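PDB 3C8U: fructokinase from Silicibacter sp., which probably transfers a phosphate group from ATP to fructose, as a sugar kinase with a P-loop type of fold. Local coordinates for residues A[22-27]-A[145-150]; A[54-59]-A[101-106]; A[135-140]-A[197-202]. All blocks are in the same frame, centred on the assembly; numbering follows the deposited sequence.

Interaction 1. Residues A[22-27]-A[145-150]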
ATOM      1  N   ARG A  22       0.029 -10.835 -15.878  1.00 21.27           N
ATOM      2  CA  ARG A  22      -0.182  -9.487 -15.411  1.00 18.24           C
ATOM      3  C   ARG A  22       1.074  -9.000 -14.692  1.00 19.92           C
ATOM      4  O   ARG A  22       1.770  -9.762 -14.009  1.00 22.77           O
ATOM      5  CB  ARG A  22      -1.399  -9.478 -14.484  1.00 19.92           C
ATOM      6  CG  ARG A  22      -1.748  -8.139 -13.978  1.00 17.75           C
ATOM      7  CD  ARG A  22      -2.993  -8.176 -13.128  1.00 18.61           C
ATOM      8  NE  ARG A  22      -4.191  -8.460 -13.904  1.00 21.77           N
ATOM      9  CZ  ARG A  22      -4.906  -9.567 -13.822  1.00 23.64           C
ATOM     10  NH1 ARG A  22      -4.552 -10.552 -13.008  1.00 23.79           N
ATOM     11  NH2 ARG A  22      -5.972  -9.704 -14.572  1.00 24.60           N
ATOM     12  N   GLN A  23       1.360  -7.722 -14.859  1.00 20.40           N
ATOM     13  CA  GLN A  23       2.516  -7.081 -14.198  1.00 19.97           C
ATOM     14  C   GLN A  23       2.077  -6.350 -12.932  1.00 19.52           C
ATOM     15  O   GLN A  23       0.981  -5.812 -12.852  1.00 20.70           O
ATOM     16  CB  GLN A  23       3.255  -6.176 -15.185  1.00 23.21           C
ATOM     17  CG  GLN A  23       4.037  -7.023 -16.233  1.00 21.71           C
ATOM     18  CD  GLN A  23       4.680  -6.207 -17.336  1.00 26.21           C
ATOM     19  OE1 GLN A  23       5.892  -6.195 -17.459  1.00 31.90           O
ATOM     20  NE2 GLN A  23       3.873  -5.508 -18.124  1.00 29.14           N
ATOM     21  N   LEU A  24       2.947  -6.435 -11.937  1.00 17.05           N
ATOM     22  CA  LEU A  24       2.772  -5.795 -10.617  1.00 18.66           C
ATOM     23  C   LEU A  24       3.751  -4.655 -10.375  1.00 17.51           C
ATOM     24  O   LEU A  24       4.973  -4.771 -10.492  1.00 18.86           O
ATOM     25  CB  LEU A  24       2.908  -6.821  -9.505  1.00 18.53           C
ATOM     26  CG  LEU A  24       1.993  -8.067  -9.515  1.00 22.35           C
ATOM     27  CD1 LEU A  24       2.111  -8.795  -8.172  1.00 22.35           C
ATOM     28  CD2 LEU A  24       0.594  -7.672  -9.714  1.00 23.32           C
ATOM     29  N   VAL A  25       3.165  -3.538 -10.016  1.00 17.83           N
ATOM     30  CA  VAL A  25       3.903  -2.358  -9.609  1.00 14.96           C
ATOM     31  C   VAL A  25       3.543  -2.007  -8.191  1.00 16.79           C
ATOM     32  O   VAL A  25       2.374  -1.786  -7.856  1.00 16.74           O
ATOM     33  CB  VAL A  25       3.643  -1.141 -10.571  1.00 16.99           C
ATOM     34  CG1 VAL A  25       4.340   0.139 -10.049  1.00 15.38           C
ATOM     35  CG2 VAL A  25       4.094  -1.447 -11.993  1.00 15.38           C
ATOM     36  N   ALA A  26       4.569  -1.984  -7.349  1.00 18.10           N
ATOM     37  CA  ALA A  26       4.421  -1.653  -5.918  1.00 18.74           C
ATOM     38  C   ALA A  26       4.647  -0.172  -5.647  1.00 17.71           C
ATOM     39  O   ALA A  26       5.595   0.428  -6.138  1.00 18.08           O
ATOM     40  CB  ALA A  26       5.375  -2.499  -5.078  1.00 16.29           C
ATOM     41  N   LEU A  27       3.726   0.414  -4.886  1.00 17.46           N
ATOM     42  CA  LEU A  27       3.893   1.776  -4.356  1.00 18.49           C
ATOM     43  C   LEU A  27       3.825   1.671  -2.851  1.00 17.86           C
ATOM     44  O   LEU A  27       2.780   1.358  -2.287  1.00 18.42           O
ATOM     45  CB  LEU A  27       2.803   2.727  -4.857  1.00 18.57           C
ATOM     46  CG  LEU A  27       2.914   4.128  -4.202  1.00 26.22           C
ATOM     47  CD1 LEU A  27       4.230   4.809  -4.587  1.00 30.90           C
ATOM     48  CD2 LEU A  27       1.745   5.025  -4.564  1.00 32.83           C
ATOM     49  N   THR A 145       9.433  -8.322  -2.395  1.00 22.64           N
ATOM     50  CA  THR A 145      10.191  -7.537  -3.395  0.50 23.78           C
ATOM     51  C   THR A 145      10.516  -8.368  -4.638  1.00 23.23           C
ATOM     52  O   THR A 145      10.660  -7.861  -5.728  1.00 24.07           O
ATOM     53  CB  THR A 145      11.492  -6.964  -2.824  0.50 23.87           C
ATOM     54  OG1 THR A 145      12.350  -8.026  -2.397  0.50 25.93           O
ATOM     55  CG2 THR A 145      11.200  -6.065  -1.670  0.50 22.93           C
ATOM     56  N   ALA A 146      10.593  -9.662  -4.453  1.00 21.01           N
ATOM     57  CA  ALA A 146      10.893 -10.568  -5.565  1.00 23.64           C
ATOM     58  C   ALA A 146       9.710 -10.658  -6.496  1.00 23.50           C
ATOM     59  O   ALA A 146       9.836 -11.096  -7.636  1.00 26.45           O
ATOM     60  CB  ALA A 146      11.252 -11.947  -5.061  1.00 23.99           C
ATOM     61  N   ILE A 147       8.536 -10.276  -5.995  1.00 22.32           N
ATOM     62  CA  ILE A 147       7.279 -10.435  -6.767  1.00 22.27           C
ATOM     63  C   ILE A 147       7.022  -9.229  -7.670  1.00 20.17           C
ATOM     64  O   ILE A 147       6.385  -9.322  -8.702  1.00 22.68           O
ATOM     65  CB  ILE A 147       6.017 -10.554  -5.840  1.00 20.60           C
ATOM     66  CG1 ILE A 147       6.132 -11.734  -4.888  1.00 30.54           C
ATOM     67  CG2 ILE A 147       4.724 -10.786  -6.644  1.00 31.42           C
ATOM     68  CD1 ILE A 147       4.912 -11.856  -4.011  1.00 32.40           C
ATOM     69  N   TRP A 148       7.496  -8.083  -7.227  1.00 18.28           N
ATOM     70  CA  TRP A 148       7.212  -6.841  -7.918  1.00 19.17           C
ATOM     71  C   TRP A 148       7.977  -6.782  -9.243  1.00 21.97           C
ATOM     72  O   TRP A 148       9.132  -7.202  -9.322  1.00 25.43           O
ATOM     73  CB  TRP A 148       7.601  -5.608  -7.098  1.00 18.09           C
ATOM     74  CG  TRP A 148       7.140  -5.549  -5.642  1.00 18.08           C
ATOM     75  CD1 TRP A 148       7.838  -5.034  -4.608  1.00 18.58           C
ATOM     76  CD2 TRP A 148       5.905  -6.042  -5.094  1.00 19.39           C
ATOM     77  NE1 TRP A 148       7.122  -5.150  -3.440  1.00 20.51           N
ATOM     78  CE2 TRP A 148       5.919  -5.752  -3.715  1.00 20.13           C
ATOM     79  CE3 TRP A 148       4.785  -6.677  -5.640  1.00 19.41           C
ATOM     80  CZ2 TRP A 148       4.865  -6.090  -2.869  1.00 21.39           C
ATOM     81  CZ3 TRP A 148       3.728  -7.011  -4.800  1.00 20.19           C
ATOM     82  CH2 TRP A 148       3.775  -6.711  -3.427  1.00 21.47           C
ATOM     83  N   ASP A 149       7.346  -6.204 -10.268  1.00 18.88           N
ATOM     84  CA  ASP A 149       8.050  -5.961 -11.519  1.00 18.59           C
ATOM     85  C   ASP A 149       8.753  -4.628 -11.506  1.00 18.39           C
ATOM     86  O   ASP A 149       9.852  -4.475 -12.034  1.00 18.20           O
ATOM     87  CB  ASP A 149       7.110  -6.120 -12.719  1.00 17.17           C
ATOM     88  CG  ASP A 149       6.594  -7.536 -12.839  1.00 18.53           C
ATOM     89  OD1 ASP A 149       7.399  -8.475 -13.074  1.00 18.85           O
ATOM     90  OD2 ASP A 149       5.374  -7.719 -12.730  1.00 17.80           O
ATOM     91  N   VAL A 150       8.092  -3.657 -10.884  1.00 16.08           N
ATOM     92  CA  VAL A 150       8.649  -2.318 -10.662  1.00 18.54           C
ATOM     93  C   VAL A 150       8.210  -1.911  -9.263  1.00 17.05           C
ATOM     94  O   VAL A 150       7.104  -2.215  -8.825  1.00 19.79           O
ATOM     95  CB  VAL A 150       8.179  -1.249 -11.707  1.00 20.05           C
ATOM     96  CG1 VAL A 150       8.809   0.140 -11.438  1.00 16.24           C
ATOM     97  CG2 VAL A 150       8.453  -1.718 -13.165  1.00 19.89           C
TER
HETATM   98  O   HOH W   1       4.129 -10.145 -12.466  1.00 28.05           O

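Interaction 2. Residues A[54-59]-A[101-106]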
ATOM      1  N   GLU A  54      -4.787  -0.573 -12.678  1.00 20.43           N
ATOM      2  CA  GLU A  54      -5.647  -0.325 -11.519  0.50 21.78           C
ATOM      3  C   GLU A  54      -4.888  -0.446 -10.209  1.00 18.03           C
ATOM      4  O   GLU A  54      -3.886  -1.141 -10.124  1.00 20.17           O
ATOM      5  CB  GLU A  54      -6.837  -1.277 -11.552  0.50 22.47           C
ATOM      6  CG  GLU A  54      -7.819  -0.916 -12.648  0.50 31.79           C
ATOM      7  CD  GLU A  54      -8.936  -1.913 -12.825  0.50 36.86           C
ATOM      8  OE1 GLU A  54      -9.828  -1.970 -11.959  0.50 46.28           O
ATOM      9  OE2 GLU A  54      -8.935  -2.617 -13.855  0.50 42.76           O
ATOM     10  N   VAL A  55      -5.417   0.225  -9.202  1.00 17.82           N
ATOM     11  CA  VAL A  55      -4.803   0.259  -7.877  1.00 18.75           C
ATOM     12  C   VAL A  55      -5.442  -0.800  -6.982  1.00 19.56           C
ATOM     13  O   VAL A  55      -6.656  -0.848  -6.830  1.00 19.09           O
ATOM     14  CB  VAL A  55      -4.893   1.663  -7.227  1.00 18.44           C
ATOM     15  CG1 VAL A  55      -4.234   1.629  -5.836  1.00 20.03           C
ATOM     16  CG2 VAL A  55      -4.227   2.741  -8.141  1.00 18.13           C
ATOM     17  N   VAL A  56      -4.590  -1.634  -6.396  1.00 19.83           N
ATOM     18  CA  VAL A  56      -5.010  -2.710  -5.486  1.00 18.67           C
ATOM     19  C   VAL A  56      -4.444  -2.403  -4.085  1.00 19.28           C
ATOM     20  O   VAL A  56      -3.245  -2.542  -3.830  1.00 18.74           O
ATOM     21  CB  VAL A  56      -4.542  -4.091  -5.982  1.00 17.02           C
ATOM     22  CG1 VAL A  56      -4.874  -5.216  -4.900  1.00 17.65           C
ATOM     23  CG2 VAL A  56      -5.134  -4.413  -7.379  1.00 21.20           C
ATOM     24  N   PRO A  57      -5.285  -1.922  -3.167  1.00 20.24           N
ATOM     25  CA  PRO A  57      -4.716  -1.687  -1.836  1.00 20.91           C
ATOM     26  C   PRO A  57      -4.531  -2.934  -0.989  1.00 20.72           C
ATOM     27  O   PRO A  57      -5.306  -3.898  -1.086  1.00 19.61           O
ATOM     28  CB  PRO A  57      -5.768  -0.800  -1.173  1.00 21.09           C
ATOM     29  CG  PRO A  57      -6.621  -0.339  -2.249  1.00 21.63           C
ATOM     30  CD  PRO A  57      -6.635  -1.366  -3.267  1.00 18.41           C
HETATM   31  N   MSE A  58      -3.520  -2.878  -0.134  1.00 21.78           N
HETATM   32  CA  MSE A  58      -3.250  -3.958   0.840  1.00 22.64           C
HETATM   33  C   MSE A  58      -4.129  -3.901   2.089  1.00 22.94           C
HETATM   34  O   MSE A  58      -4.201  -4.850   2.815  1.00 20.92           O
HETATM   35  CB  MSE A  58      -1.754  -4.070   1.200  1.00 24.66           C
HETATM   36  CG  MSE A  58      -1.180  -3.152   2.188  1.00 29.24           C
HETATM   37 SE   MSE A  58       0.543  -3.832   3.024  0.75 31.02          SE
HETATM   38  CE  MSE A  58      -0.182  -5.067   4.219  1.00 40.63           C
ATOM     39  N   ASP A  59      -4.856  -2.812   2.268  1.00 21.24           N
ATOM     40  CA  ASP A  59      -5.572  -2.560   3.529  1.00 21.23           C
ATOM     41  C   ASP A  59      -6.643  -3.608   3.831  1.00 21.03           C
ATOM     42  O   ASP A  59      -7.021  -3.836   4.989  1.00 21.93           O
ATOM     43  CB  ASP A  59      -6.227  -1.159   3.539  1.00 22.07           C
ATOM     44  CG  ASP A  59      -5.309  -0.086   4.088  1.00 35.21           C
ATOM     45  OD1 ASP A  59      -4.254  -0.413   4.694  1.00 44.22           O
ATOM     46  OD2 ASP A  59      -5.660   1.103   3.937  1.00 49.96           O
ATOM     47  N   VAL A 101      -9.511 -11.881 -10.320  1.00 22.27           N
ATOM     48  CA  VAL A 101      -9.215 -12.061  -8.901  1.00 18.17           C
ATOM     49  C   VAL A 101     -10.023 -11.150  -8.027  1.00 16.42           C
ATOM     50  O   VAL A 101      -9.932  -9.935  -8.097  1.00 18.37           O
ATOM     51  CB  VAL A 101      -7.681 -11.866  -8.563  1.00 19.20           C
ATOM     52  CG1 VAL A 101      -7.391 -12.180  -7.062  1.00 22.67           C
ATOM     53  CG2 VAL A 101      -6.775 -12.765  -9.439  1.00 20.36           C
ATOM     54  N   ILE A 102     -10.777 -11.786  -7.144  1.00 17.72           N
ATOM     55  CA  ILE A 102     -11.567 -11.128  -6.112  1.00 15.15           C
ATOM     56  C   ILE A 102     -10.717 -10.855  -4.877  1.00 18.05           C
ATOM     57  O   ILE A 102      -9.910 -11.705  -4.445  1.00 17.84           O
ATOM     58  CB  ILE A 102     -12.817 -11.967  -5.715  1.00 16.33           C
ATOM     59  CG1 ILE A 102     -13.714 -12.217  -6.946  1.00 23.46           C
ATOM     60  CG2 ILE A 102     -13.599 -11.280  -4.568  1.00 14.41           C
ATOM     61  CD1 ILE A 102     -14.324 -10.971  -7.511  1.00 19.91           C
ATOM     62  N   TYR A 103     -10.909  -9.665  -4.292  1.00 16.03           N
ATOM     63  CA  TYR A 103     -10.165  -9.286  -3.071  1.00 15.92           C
ATOM     64  C   TYR A 103     -10.933  -8.334  -2.157  1.00 17.61           C
ATOM     65  O   TYR A 103     -11.928  -7.745  -2.575  1.00 20.41           O
ATOM     66  CB  TYR A 103      -8.783  -8.739  -3.477  1.00 13.67           C
ATOM     67  CG  TYR A 103      -8.802  -7.366  -4.118  1.00 16.92           C
ATOM     68  CD1 TYR A 103      -8.955  -7.208  -5.471  1.00 18.42           C
ATOM     69  CD2 TYR A 103      -8.623  -6.226  -3.346  1.00 16.75           C
ATOM     70  CE1 TYR A 103      -8.984  -5.939  -6.053  1.00 17.63           C
ATOM     71  CE2 TYR A 103      -8.666  -4.971  -3.912  1.00 16.88           C
ATOM     72  CZ  TYR A 103      -8.828  -4.828  -5.257  1.00 19.35           C
ATOM     73  OH  TYR A 103      -8.835  -3.550  -5.784  1.00 21.99           O
ATOM     74  N   PRO A 104     -10.501  -8.204  -0.888  1.00 18.97           N
ATOM     75  CA  PRO A 104     -11.221  -7.377   0.070  1.00 17.05           C
ATOM     76  C   PRO A 104     -10.804  -5.939   0.047  1.00 20.99           C
ATOM     77  O   PRO A 104      -9.722  -5.611  -0.411  1.00 19.36           O
ATOM     78  CB  PRO A 104     -10.854  -7.984   1.418  1.00 20.22           C
ATOM     79  CG  PRO A 104      -9.543  -8.729   1.188  1.00 20.98           C
ATOM     80  CD  PRO A 104      -9.429  -9.007  -0.261  1.00 21.79           C
ATOM     81  N   LEU A 105     -11.729  -5.116   0.519  1.00 20.26           N
ATOM     82  CA  LEU A 105     -11.543  -3.673   0.660  1.00 20.85           C
ATOM     83  C   LEU A 105     -11.759  -3.306   2.117  1.00 21.88           C
ATOM     84  O   LEU A 105     -12.713  -3.767   2.748  1.00 22.55           O
ATOM     85  CB  LEU A 105     -12.522  -2.889  -0.243  1.00 19.78           C
ATOM     86  CG  LEU A 105     -12.262  -2.927  -1.763  1.00 25.17           C
ATOM     87  CD1 LEU A 105     -13.311  -2.106  -2.579  1.00 18.34           C
ATOM     88  CD2 LEU A 105     -10.831  -2.479  -2.048  1.00 24.81           C
ATOM     89  N   PHE A 106     -10.888  -2.454   2.633  1.00 20.83           N
ATOM     90  CA  PHE A 106     -11.011  -1.964   4.010  1.00 22.87           C
ATOM     91  C   PHE A 106     -11.970  -0.796   4.077  1.00 24.66           C
ATOM     92  O   PHE A 106     -11.851   0.155   3.312  1.00 28.78           O
ATOM     93  CB  PHE A 106      -9.644  -1.563   4.573  1.00 24.12           C
ATOM     94  CG  PHE A 106      -9.629  -1.395   6.057  1.00 23.42           C
ATOM     95  CD1 PHE A 106      -9.835  -2.476   6.896  1.00 22.46           C
ATOM     96  CD2 PHE A 106      -9.427  -0.153   6.619  1.00 30.30           C
ATOM     97  CE1 PHE A 106      -9.811  -2.308   8.293  1.00 23.98           C
ATOM     98  CE2 PHE A 106      -9.420   0.012   8.006  1.00 29.64           C
ATOM     99  CZ  PHE A 106      -9.608  -1.072   8.827  1.00 27.83           C
TER
HETATM  100  O   HOH W   2      -8.704  -3.122  -8.303  1.00 31.39           O
HETATM  101  O   HOH W   3      -7.612  -3.864  -0.131  1.00 16.17           O

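Interaction 3. Residues A[135-140]-A[197-202]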
ATOM      1  N   LEU A 135       8.107  -2.769   0.827  1.00 19.15           N
ATOM      2  CA  LEU A 135       9.572  -2.649   0.719  1.00 20.16           C
ATOM      3  C   LEU A 135      10.175  -2.756   2.118  1.00 21.54           C
ATOM      4  O   LEU A 135      11.021  -1.980   2.548  1.00 19.62           O
ATOM      5  CB  LEU A 135       9.969  -1.329   0.042  1.00 17.14           C
ATOM      6  CG  LEU A 135       9.665  -1.276  -1.470  1.00 22.32           C
ATOM      7  CD1 LEU A 135      10.043   0.062  -2.098  1.00 21.14           C
ATOM      8  CD2 LEU A 135      10.313  -2.434  -2.248  1.00 19.22           C
ATOM      9  N   PHE A 136       9.642  -3.725   2.835  1.00 20.84           N
ATOM     10  CA  PHE A 136       9.839  -3.852   4.287  1.00 21.43           C
ATOM     11  C   PHE A 136      10.714  -5.047   4.667  1.00 21.01           C
ATOM     12  O   PHE A 136      10.399  -6.216   4.407  1.00 20.88           O
ATOM     13  CB  PHE A 136       8.444  -3.922   4.939  1.00 23.28           C
ATOM     14  CG  PHE A 136       8.446  -3.826   6.429  1.00 21.25           C
ATOM     15  CD1 PHE A 136       8.870  -2.669   7.073  1.00 19.45           C
ATOM     16  CD2 PHE A 136       7.958  -4.879   7.194  1.00 20.03           C
ATOM     17  CE1 PHE A 136       8.839  -2.580   8.459  1.00 19.85           C
ATOM     18  CE2 PHE A 136       7.937  -4.807   8.593  1.00 25.05           C
ATOM     19  CZ  PHE A 136       8.379  -3.666   9.225  1.00 22.26           C
ATOM     20  N   ASP A 137      11.847  -4.708   5.273  1.00 21.93           N
ATOM     21  CA  ASP A 137      12.903  -5.682   5.578  1.00 24.34           C
ATOM     22  C   ASP A 137      12.620  -6.400   6.905  1.00 24.81           C
ATOM     23  O   ASP A 137      13.189  -6.123   7.965  1.00 21.53           O
ATOM     24  CB  ASP A 137      14.269  -5.003   5.550  1.00 25.00           C
ATOM     25  CG  ASP A 137      15.434  -5.986   5.535  1.00 27.03           C
ATOM     26  OD1 ASP A 137      15.264  -7.222   5.497  1.00 22.80           O
ATOM     27  OD2 ASP A 137      16.559  -5.484   5.546  1.00 32.71           O
ATOM     28  N   ALA A 138      11.692  -7.320   6.777  1.00 22.84           N
ATOM     29  CA  ALA A 138      11.291  -8.251   7.851  1.00 22.48           C
ATOM     30  C   ALA A 138      10.918  -9.601   7.262  1.00 24.37           C
ATOM     31  O   ALA A 138      10.586  -9.702   6.078  1.00 26.56           O
ATOM     32  CB  ALA A 138      10.103  -7.711   8.618  1.00 19.22           C
ATOM     33  N   PRO A 139      10.954 -10.650   8.089  1.00 25.43           N
ATOM     34  CA  PRO A 139      10.505 -11.944   7.615  1.00 25.33           C
ATOM     35  C   PRO A 139       9.126 -11.901   6.989  1.00 25.24           C
ATOM     36  O   PRO A 139       8.184 -11.242   7.471  1.00 23.62           O
ATOM     37  CB  PRO A 139      10.553 -12.808   8.877  1.00 26.73           C
ATOM     38  CG  PRO A 139      11.661 -12.190   9.693  1.00 24.94           C
ATOM     39  CD  PRO A 139      11.518 -10.715   9.456  1.00 27.09           C
ATOM     40  N   GLY A 140       9.062 -12.621   5.882  1.00 23.09           N
ATOM     41  CA  GLY A 140       7.875 -12.741   5.066  1.00 21.57           C
ATOM     42  C   GLY A 140       7.802 -11.567   4.107  1.00 20.54           C
ATOM     43  O   GLY A 140       7.875 -11.709   2.885  1.00 19.15           O
ATOM     44  N   ALA A 197      13.544  -0.120   8.323  1.00 25.49           N
ATOM     45  CA  ALA A 197      13.606  -1.415   7.634  1.00 23.67           C
ATOM     46  C   ALA A 197      13.284  -1.254   6.145  1.00 26.44           C
ATOM     47  O   ALA A 197      12.392  -1.888   5.601  1.00 26.82           O
ATOM     48  CB  ALA A 197      12.649  -2.430   8.292  1.00 22.92           C
ATOM     49  N   ARG A 198      14.031  -0.365   5.512  1.00 25.45           N
ATOM     50  CA  ARG A 198      13.817  -0.035   4.106  1.00 25.86           C
ATOM     51  C   ARG A 198      14.516  -1.004   3.157  1.00 26.89           C
ATOM     52  O   ARG A 198      15.707  -1.256   3.296  1.00 29.05           O
ATOM     53  CB  ARG A 198      14.329   1.390   3.838  1.00 24.82           C
ATOM     54  CG  ARG A 198      13.678   2.472   4.677  1.00 27.14           C
ATOM     55  CD  ARG A 198      14.508   3.735   4.672  1.00 31.55           C
ATOM     56  NE  ARG A 198      14.886   4.108   3.317  1.00 37.66           N
ATOM     57  CZ  ARG A 198      14.355   5.124   2.656  1.00 38.23           C
ATOM     58  NH1 ARG A 198      13.446   5.887   3.247  1.00 41.79           N
ATOM     59  NH2 ARG A 198      14.743   5.384   1.410  1.00 34.06           N
ATOM     60  N   LEU A 199      13.766  -1.551   2.194  1.00 23.41           N
ATOM     61  CA  LEU A 199      14.375  -2.270   1.084  1.00 22.86           C
ATOM     62  C   LEU A 199      14.472  -1.303  -0.111  1.00 22.60           C
ATOM     63  O   LEU A 199      13.712  -0.356  -0.223  1.00 22.99           O
ATOM     64  CB  LEU A 199      13.597  -3.543   0.718  1.00 23.76           C
ATOM     65  CG  LEU A 199      13.599  -4.656   1.780  1.00 26.45           C
ATOM     66  CD1 LEU A 199      12.657  -5.809   1.343  1.00 20.28           C
ATOM     67  CD2 LEU A 199      15.023  -5.141   2.052  1.00 20.01           C
ATOM     68  N   PRO A 200      15.432  -1.522  -1.001  1.00 25.23           N
ATOM     69  CA  PRO A 200      15.599  -0.560  -2.085  1.00 24.23           C
ATOM     70  C   PRO A 200      14.487  -0.587  -3.133  1.00 23.48           C
ATOM     71  O   PRO A 200      13.939  -1.622  -3.439  1.00 24.85           O
ATOM     72  CB  PRO A 200      16.946  -0.960  -2.694  1.00 26.84           C
ATOM     73  CG  PRO A 200      17.187  -2.323  -2.318  1.00 29.56           C
ATOM     74  CD  PRO A 200      16.425  -2.608  -1.051  1.00 26.81           C
ATOM     75  N   ALA A 201      14.163   0.584  -3.648  1.00 22.00           N
ATOM     76  CA  ALA A 201      13.075   0.758  -4.627  1.00 21.58           C
ATOM     77  C   ALA A 201      13.668   1.056  -5.971  1.00 23.77           C
ATOM     78  O   ALA A 201      14.776   1.582  -6.049  1.00 22.57           O
ATOM     79  CB  ALA A 201      12.153   1.906  -4.199  1.00 18.69           C
ATOM     80  N   ASP A 202      12.918   0.745  -7.024  1.00 22.49           N
ATOM     81  CA  ASP A 202      13.387   0.992  -8.387  1.00 21.29           C
ATOM     82  C   ASP A 202      13.371   2.477  -8.634  1.00 22.66           C
ATOM     83  O   ASP A 202      14.237   3.025  -9.283  1.00 22.41           O
ATOM     84  CB  ASP A 202      12.530   0.279  -9.440  1.00 23.02           C
ATOM     85  CG  ASP A 202      12.691  -1.208  -9.387  1.00 25.10           C
ATOM     86  OD1 ASP A 202      13.835  -1.672  -9.165  1.00 28.80           O
ATOM     87  OD2 ASP A 202      11.680  -1.919  -9.516  1.00 18.71           O
TER

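Interaction 1. Residues A[22-27]-A[145-150]
Asp149 sets its carboxylate against strand 23-28 by holding CG beside its own backbone N (chi1 -64°), and Trp148, its CG also beside the backbone N (chi1 -49°), lays its indole against Ala26. The carboxylate end then meets the backbone: Asp149 OD2 accepts the N-H of Leu24 through its anti lone pair, with OD2 to Leu24 N at 2.9 Å and an almost straight N-H...O angle of 167°. Its other oxygen, OD1, is held by Gln19 NE2, which should fix the rotation of the group. Leu24 O answers by accepting Asp149 N at 2.8 Å and, weakly, Val150 N at 3.3 Å, so that backbone and side chain of Asp149 grip both polar atoms of one strand residue. Beyond this clamp the chain becomes strand 150-154 and pairs parallel to strand 23-28 in the central parallel sheet, consistent with a P-loop kinase fold: Ala26 N donates to Val150 O at 2.9 Å, and Val25 and Val150 run alongside each other on one face of the sheet. Ala26 CB stands directly over the five-membered ring of Trp148, 3.4 Å from its centroid, a close CH-pi contact, while Trp148 NE1 is taken by Leu134 O. At the edge of the indole, Leu24 CD1 sits 4.1 Å from Trp148 CZ3 and 3.6 Å from Ile147 CG2; helix 85-97 packs on this group through Cys92 and Leu95. A water lies 2.7 Å from Asp149 OD2 and also near Arg22 O, though other acceptors compete for its two protons.

Interaction 2. Residues A[54-59]-A[101-106]
Val56 CG1 rests over one face of the Tyr103 ring, 4.0 Å from the centroid and 16° off the normal, a CH-pi contact displaced toward the rim at CE2. Pro57 comes to the same ring at about a right angle, its CD 4.0 Å from Tyr103 OH. Further along, Asp59 and Phe106 meet through their CB atoms at 3.6 Å, and Asp59 O lies obliquely to the Phe106 ring. Two waters fill out this shell. One is 2.6 Å from Tyr103 OH, in the plane of the ring, and makes only a weak bond to Val55 O at 3.4 Å; the second donates to Pro104 O at 2.8 Å and sits unusually close to Pro57 O, so its bridge is doubtful in detail.

What positions the ring is its first torsion, which places CG between the backbone N and the carbonyl carbon (chi1 72°) and raises the phenol across to strand 53-57. Val120 of strand 112-120 touches both Tyr103 and Val56, and Leu91 of helix 85-97 backs Val56. His62 accounts for the far end, stacking on Phe106 while its ND1 bonds Asp59 O. The strand axes pass 8.3 Å apart at 67°, too far and too steep for sheet pairing. The arrangement is that of a separate antiparallel hairpin, 101-107 with 112-120, laid by side chains and water across the edge strand of a parallel sheet consistent with a P-loop kinase.

Interaction 3. Residues A[135-140]-A[197-202]
A single backbone bridge between two irregular loops, centred on Phe136 and Arg198, joins the connection after strand 126-131 to the approach to edge strand 203-205. Leu199 N donates to Leu135 O at 2.8 Å, and Asp137 N to Ala197 O at 2.9 Å. Phe136 CA also approaches Ala197 O, at 3.5 Å, as a C-H...O contact between the two bonds. Immediately afterwards the first loop kinks at an inverse gamma turn centred on Asp137, with a weak bond from Ala138 N to Phe136 O. The bridge thus lies where the loop after inner strand 126-131 of the parallel sheet passes the segment feeding edge strand 203-205.

Side chains fill in around this backbone frame. Leu199 crosses Asp137 at about a right angle, with CD2 3.6 Å from both CB and CG of Asp137, whose OD1 makes a salt bridge to Arg142. Asp137 reaches this position with CG anti to the backbone N (chi1 -167°). At the opposite end of the bridge, Leu135 CD1 presses on Ala201 CB at 3.5 Å, and Thr145, in one of its two conformers, touches both Leu135 and Leu199. The Phe136 ring brings CE1 to 3.8 Å from Ala197 CB and meets the ring of Tyr133 with planes about 60° apart. CB of Arg198 points away from 135-140, and its NH1 forms salt bridges with Glu195 and Glu155.

In the fold
Interactions 1 and 2 both reach the five-stranded parallel sheet: the first at inner strands, the second at the outermost strand 53-57. Their centres are about 15 Å apart without touching, and helix 85-97 packs against both. Interaction 3 lies about 13 Å from interaction 1, centre to centre, and touches it, as in Val150 CA to Asp202 OD2 at 3.3 Å; it leads into the other edge strand, 203-205. The centres of interactions 2 and 3 are about 21 Å apart, on opposite sides of the chain's centre. Along the chain interaction 2 falls between the segments of interaction 1, whereas interactions 1 and 3 alternate, so residues 135-150 meet both an inner strand and the C-terminal segment.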